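Local atomic coordinates of uncharacterized protein (Acinetobacter baumannii, PDB entry 4PUX), a protein that is of unknown function but belongs to the DUF3237 family and folds as an antiparallel beta-barrel, a shape whose interior might hold a small ligand. Residues 52-64 with 75-89. Residues are numbered along the deposited sequence; the frame is centred on the assembly and turned at random.
Sequences SLKGRILNNGADW and IDTRYLLETDDGALI. With EDO (1,2-ethanediol), chain B; EDO (1,2-ethanediol), chain D; EDO (1,2-ethanediol), chain E.
Strands 54-57 and 62-64 run antiparallel to strand 75-83, their axes 4.7 and 4.6 Å away at closest approach, the register slipping by two residues where 58-61 loops out. Water 2 fills in at this break, accepting from Leu80 N and lying close to both Leu58 O and Asn60 O. Gly55, with no side chain, lets its CA come within 4.1 Å of Thr83 CA and lie against Glu82 O. On the outer face, Arg56 and Glu82 run side by side in a salt bridge: Arg56 NE (3.0 Å) and NH2 (3.1 Å) both grip Glu82 OE1, which lies almost in the guanidinium plane. Glu82 reaches them because its chain is extended, with CG anti to N (chi1 -179°). Leu58 CD2 covers one guanidinium face, while its CD1 packs 3.8 Å from Leu80 CD2. On the inner face, branched Ile57 sets CG1 against Leu81 CD2 and CG2 against Tyr79 CD2; Tyr79 OH is hydrogen-bonded to Tyr154 OH and an ethanediol O2, probably from the crystallisation liquor. Buried Asp63 OD1 accepts from Asp76 N (3.0 Å) on its syn side, 31° out of the carboxylate plane, adding a side-chain bond to the backbone pairing. The whole is a beta hairpin, its first strand interrupted by a short loop, in an antiparallel barrel wall with a largely apolar inner face.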
# COMPACT_ATOMS: atom_id res chain seq x y z
N SER A 52 8.03 -0.02 17.11
CA SER A 52 8.67 -1.35 17.14
C SER A 52 9.29 -1.75 15.81
O SER A 52 9.82 -2.86 15.69
CB SER A 52 7.63 -2.43 17.53
OG SER A 52 6.79 -2.81 16.42
N LEU A 53 9.24 -0.84 14.84
CA LEU A 53 9.67 -1.16 13.46
C LEU A 53 10.11 0.12 12.73
O LEU A 53 9.32 1.04 12.51
CB LEU A 53 8.51 -1.78 12.68
CG LEU A 53 8.82 -2.28 11.27
CD1 LEU A 53 9.79 -3.47 11.27
CD2 LEU A 53 7.56 -2.62 10.48
N LYS A 54 11.42 0.15 12.39
CA LYS A 54 12.05 1.35 11.80
C LYS A 54 13.08 0.87 10.78
O LYS A 54 13.75 -0.13 11.00
CB LYS A 54 12.80 2.16 12.88
CG LYS A 54 11.98 2.71 14.04
CD LYS A 54 12.87 3.41 15.08
CE LYS A 54 12.01 4.05 16.21
NZ LYS A 54 11.37 3.02 17.03
N GLY A 55 13.23 1.62 9.69
CA GLY A 55 14.22 1.29 8.66
C GLY A 55 13.96 1.93 7.31
O GLY A 55 13.32 2.99 7.22
N ARG A 56 14.47 1.29 6.27
CA ARG A 56 14.38 1.80 4.90
C ARG A 56 13.88 0.72 3.93
O ARG A 56 13.96 -0.50 4.19
CB ARG A 56 15.71 2.38 4.40
CG ARG A 56 16.80 1.38 4.12
CD ARG A 56 18.10 2.10 3.74
NE ARG A 56 19.16 1.12 3.46
CZ ARG A 56 20.02 1.15 2.46
NH1 ARG A 56 20.08 2.20 1.66
NH2 ARG A 56 20.91 0.16 2.34
N ILE A 57 13.31 1.20 2.83
CA ILE A 57 12.89 0.37 1.73
C ILE A 57 14.04 0.33 0.74
O ILE A 57 14.58 1.36 0.38
CB ILE A 57 11.58 0.93 1.08
CG1 ILE A 57 10.43 0.88 2.10
CG2 ILE A 57 11.20 0.20 -0.21
CD1 ILE A 57 9.24 1.74 1.73
N LEU A 58 14.34 -0.87 0.25
CA LEU A 58 15.45 -1.06 -0.70
C LEU A 58 14.98 -0.78 -2.15
O LEU A 58 13.77 -0.63 -2.42
CB LEU A 58 16.07 -2.46 -0.52
CG LEU A 58 16.61 -2.74 0.87
CD1 LEU A 58 17.25 -4.14 0.90
CD2 LEU A 58 17.65 -1.69 1.31
N ASN A 59 15.92 -0.74 -3.10
CA ASN A 59 15.60 -0.57 -4.51
C ASN A 59 15.32 -1.96 -5.12
O ASN A 59 16.21 -2.64 -5.60
CB ASN A 59 16.73 0.17 -5.24
CG ASN A 59 16.37 0.53 -6.66
OD1 ASN A 59 15.30 0.19 -7.16
ND2 ASN A 59 17.25 1.23 -7.32
N ASN A 60 14.04 -2.36 -5.08
CA ASN A 60 13.58 -3.68 -5.48
C ASN A 60 12.06 -3.67 -5.63
O ASN A 60 11.32 -3.08 -4.78
CB ASN A 60 13.94 -4.73 -4.43
CG ASN A 60 13.30 -6.10 -4.71
OD1 ASN A 60 13.69 -6.86 -5.62
ND2 ASN A 60 12.32 -6.40 -3.94
N GLY A 61 11.59 -4.36 -6.64
CA GLY A 61 10.17 -4.58 -6.81
C GLY A 61 9.40 -3.44 -7.37
O GLY A 61 9.95 -2.50 -7.99
N ALA A 62 8.07 -3.57 -7.27
CA ALA A 62 7.14 -2.71 -7.99
C ALA A 62 5.70 -2.94 -7.53
O ALA A 62 5.43 -3.89 -6.77
CB ALA A 62 7.21 -3.00 -9.53
N ASP A 63 4.82 -2.07 -7.97
CA ASP A 63 3.37 -2.32 -8.02
C ASP A 63 3.02 -2.77 -9.43
O ASP A 63 3.22 -2.01 -10.41
CB ASP A 63 2.57 -1.06 -7.61
CG ASP A 63 1.06 -1.27 -7.58
OD1 ASP A 63 0.59 -2.40 -7.78
OD2 ASP A 63 0.35 -0.27 -7.25
N TRP A 64 2.57 -4.02 -9.55
CA TRP A 64 2.01 -4.56 -10.80
C TRP A 64 0.48 -4.27 -10.79
O TRP A 64 -0.29 -5.06 -10.26
CB TRP A 64 2.30 -6.06 -10.93
CG TRP A 64 3.74 -6.38 -11.28
CD1 TRP A 64 4.20 -6.64 -12.57
CD2 TRP A 64 4.91 -6.41 -10.44
NE1 TRP A 64 5.54 -6.88 -12.55
CE2 TRP A 64 6.02 -6.73 -11.28
CE3 TRP A 64 5.14 -6.26 -9.07
CZ2 TRP A 64 7.33 -6.90 -10.79
CZ3 TRP A 64 6.45 -6.46 -8.57
CH2 TRP A 64 7.51 -6.79 -9.42
N ILE A 75 -4.14 -2.92 -6.66
CA ILE A 75 -2.74 -2.86 -6.23
C ILE A 75 -2.25 -4.28 -5.98
O ILE A 75 -2.92 -5.07 -5.30
CB ILE A 75 -2.65 -2.06 -4.89
CG1 ILE A 75 -3.32 -0.65 -4.94
CG2 ILE A 75 -1.26 -2.05 -4.33
CD1 ILE A 75 -2.93 0.18 -5.94
N ASP A 76 -1.02 -4.58 -6.45
CA ASP A 76 -0.38 -5.91 -6.24
C ASP A 76 1.15 -5.73 -6.24
O ASP A 76 1.75 -5.54 -7.30
CB ASP A 76 -0.81 -6.92 -7.31
CG ASP A 76 -0.40 -8.35 -6.98
OD1 ASP A 76 0.80 -8.60 -6.75
OD2 ASP A 76 -1.29 -9.21 -6.97
N THR A 77 1.74 -5.63 -5.05
CA THR A 77 3.14 -5.28 -4.91
C THR A 77 4.00 -6.40 -4.37
O THR A 77 3.56 -7.27 -3.59
CB THR A 77 3.37 -4.03 -3.98
OG1 THR A 77 3.12 -4.42 -2.62
CG2 THR A 77 2.45 -2.81 -4.36
N ARG A 78 5.30 -6.32 -4.69
CA ARG A 78 6.39 -7.06 -4.00
C ARG A 78 7.54 -6.07 -3.78
O ARG A 78 7.97 -5.44 -4.75
CB ARG A 78 6.90 -8.24 -4.83
CG ARG A 78 5.85 -9.28 -5.09
CD ARG A 78 6.40 -10.51 -5.83
NE ARG A 78 5.32 -11.48 -6.08
CZ ARG A 78 5.48 -12.66 -6.70
NH1 ARG A 78 6.66 -12.97 -7.24
NH2 ARG A 78 4.44 -13.49 -6.83
N TYR A 79 8.01 -5.90 -2.55
CA TYR A 79 9.17 -5.09 -2.23
C TYR A 79 9.86 -5.55 -0.98
O TYR A 79 9.53 -6.64 -0.44
CB TYR A 79 8.84 -3.60 -2.28
CG TYR A 79 7.74 -3.00 -1.42
CD1 TYR A 79 6.39 -3.21 -1.71
CD2 TYR A 79 8.04 -2.03 -0.47
CE1 TYR A 79 5.39 -2.53 -1.02
CE2 TYR A 79 7.06 -1.34 0.21
CZ TYR A 79 5.74 -1.54 -0.09
OH TYR A 79 4.77 -0.79 0.55
N LEU A 80 10.88 -4.79 -0.52
CA LEU A 80 11.87 -5.32 0.44
C LEU A 80 12.31 -4.28 1.46
O LEU A 80 12.66 -3.16 1.08
CB LEU A 80 13.05 -5.92 -0.31
CG LEU A 80 14.14 -6.60 0.49
CD1 LEU A 80 13.57 -7.80 1.29
CD2 LEU A 80 15.24 -7.09 -0.44
N LEU A 81 12.14 -4.61 2.74
CA LEU A 81 12.48 -3.73 3.87
C LEU A 81 13.81 -4.14 4.49
O LEU A 81 14.08 -5.37 4.64
CB LEU A 81 11.39 -3.81 4.94
CG LEU A 81 9.93 -3.73 4.48
CD1 LEU A 81 8.99 -3.77 5.66
CD2 LEU A 81 9.70 -2.49 3.61
N GLU A 82 14.57 -3.16 4.93
CA GLU A 82 15.78 -3.36 5.74
C GLU A 82 15.61 -2.56 7.04
O GLU A 82 15.55 -1.34 7.02
CB GLU A 82 17.06 -2.95 5.02
CG GLU A 82 18.32 -3.17 5.86
CD GLU A 82 19.62 -2.65 5.23
OE1 GLU A 82 19.61 -1.59 4.61
OE2 GLU A 82 20.71 -3.25 5.48
N THR A 83 15.46 -3.26 8.17
CA THR A 83 15.29 -2.55 9.42
C THR A 83 16.59 -1.85 9.85
O THR A 83 17.69 -2.17 9.37
CB THR A 83 14.84 -3.50 10.60
OG1 THR A 83 15.91 -4.41 10.91
CG2 THR A 83 13.57 -4.21 10.20
N ASP A 84 16.44 -0.89 10.75
CA ASP A 84 17.58 -0.17 11.31
C ASP A 84 18.66 -1.08 11.90
O ASP A 84 19.84 -0.79 11.79
CB ASP A 84 17.13 0.94 12.28
CG ASP A 84 16.35 0.43 13.51
OD1 ASP A 84 15.99 -0.76 13.61
OD2 ASP A 84 16.12 1.30 14.42
N ASP A 85 18.25 -2.22 12.48
CA ASP A 85 19.16 -3.22 13.03
C ASP A 85 19.57 -4.36 12.08
O ASP A 85 20.13 -5.37 12.54
CB ASP A 85 18.73 -3.71 14.44
CG ASP A 85 17.31 -4.26 14.51
OD1 ASP A 85 16.51 -4.14 13.57
OD2 ASP A 85 16.99 -4.85 15.58
N GLY A 86 19.20 -4.25 10.79
CA GLY A 86 19.75 -5.10 9.74
C GLY A 86 18.94 -6.31 9.29
O GLY A 86 19.42 -7.09 8.47
N ALA A 87 17.72 -6.46 9.78
CA ALA A 87 16.85 -7.55 9.34
C ALA A 87 16.20 -7.24 7.97
O ALA A 87 15.91 -6.07 7.67
CB ALA A 87 15.75 -7.81 10.38
N LEU A 88 16.10 -8.26 7.13
CA LEU A 88 15.38 -8.17 5.85
C LEU A 88 13.97 -8.72 5.98
O LEU A 88 13.77 -9.83 6.55
CB LEU A 88 16.12 -8.89 4.73
CG LEU A 88 17.50 -8.35 4.41
CD1 LEU A 88 18.26 -9.28 3.44
CD2 LEU A 88 17.42 -6.91 3.80
N ILE A 89 13.00 -7.98 5.46
CA ILE A 89 11.59 -8.36 5.49
C ILE A 89 10.96 -8.17 4.10
O ILE A 89 10.94 -7.06 3.58
CB ILE A 89 10.76 -7.57 6.54
CG1 ILE A 89 11.47 -7.50 7.93
CG2 ILE A 89 9.30 -8.07 6.58
CD1 ILE A 89 10.81 -6.56 8.90
C1 EDO B . 18.40 1.32 7.54
O1 EDO B . 19.39 1.00 6.54
C2 EDO B . 18.81 2.61 8.28
O2 EDO B . 17.90 2.86 9.37
C1 EDO D . 0.75 -0.17 -1.43
O1 EDO D . 0.47 0.05 -2.71
C2 EDO D . 2.19 -0.55 -1.18
O2 EDO D . 3.17 0.42 -1.48
C1 EDO E . 18.18 -8.81 13.24
O1 EDO E . 17.54 -10.09 13.23
C2 EDO E . 17.30 -7.89 14.06
O2 EDO E . 17.55 -8.08 15.46
O HOH W 1 13.23 -1.56 13.98
O HOH W 2 12.04 -2.74 -2.15
O HOH W 3 10.57 -8.17 -2.77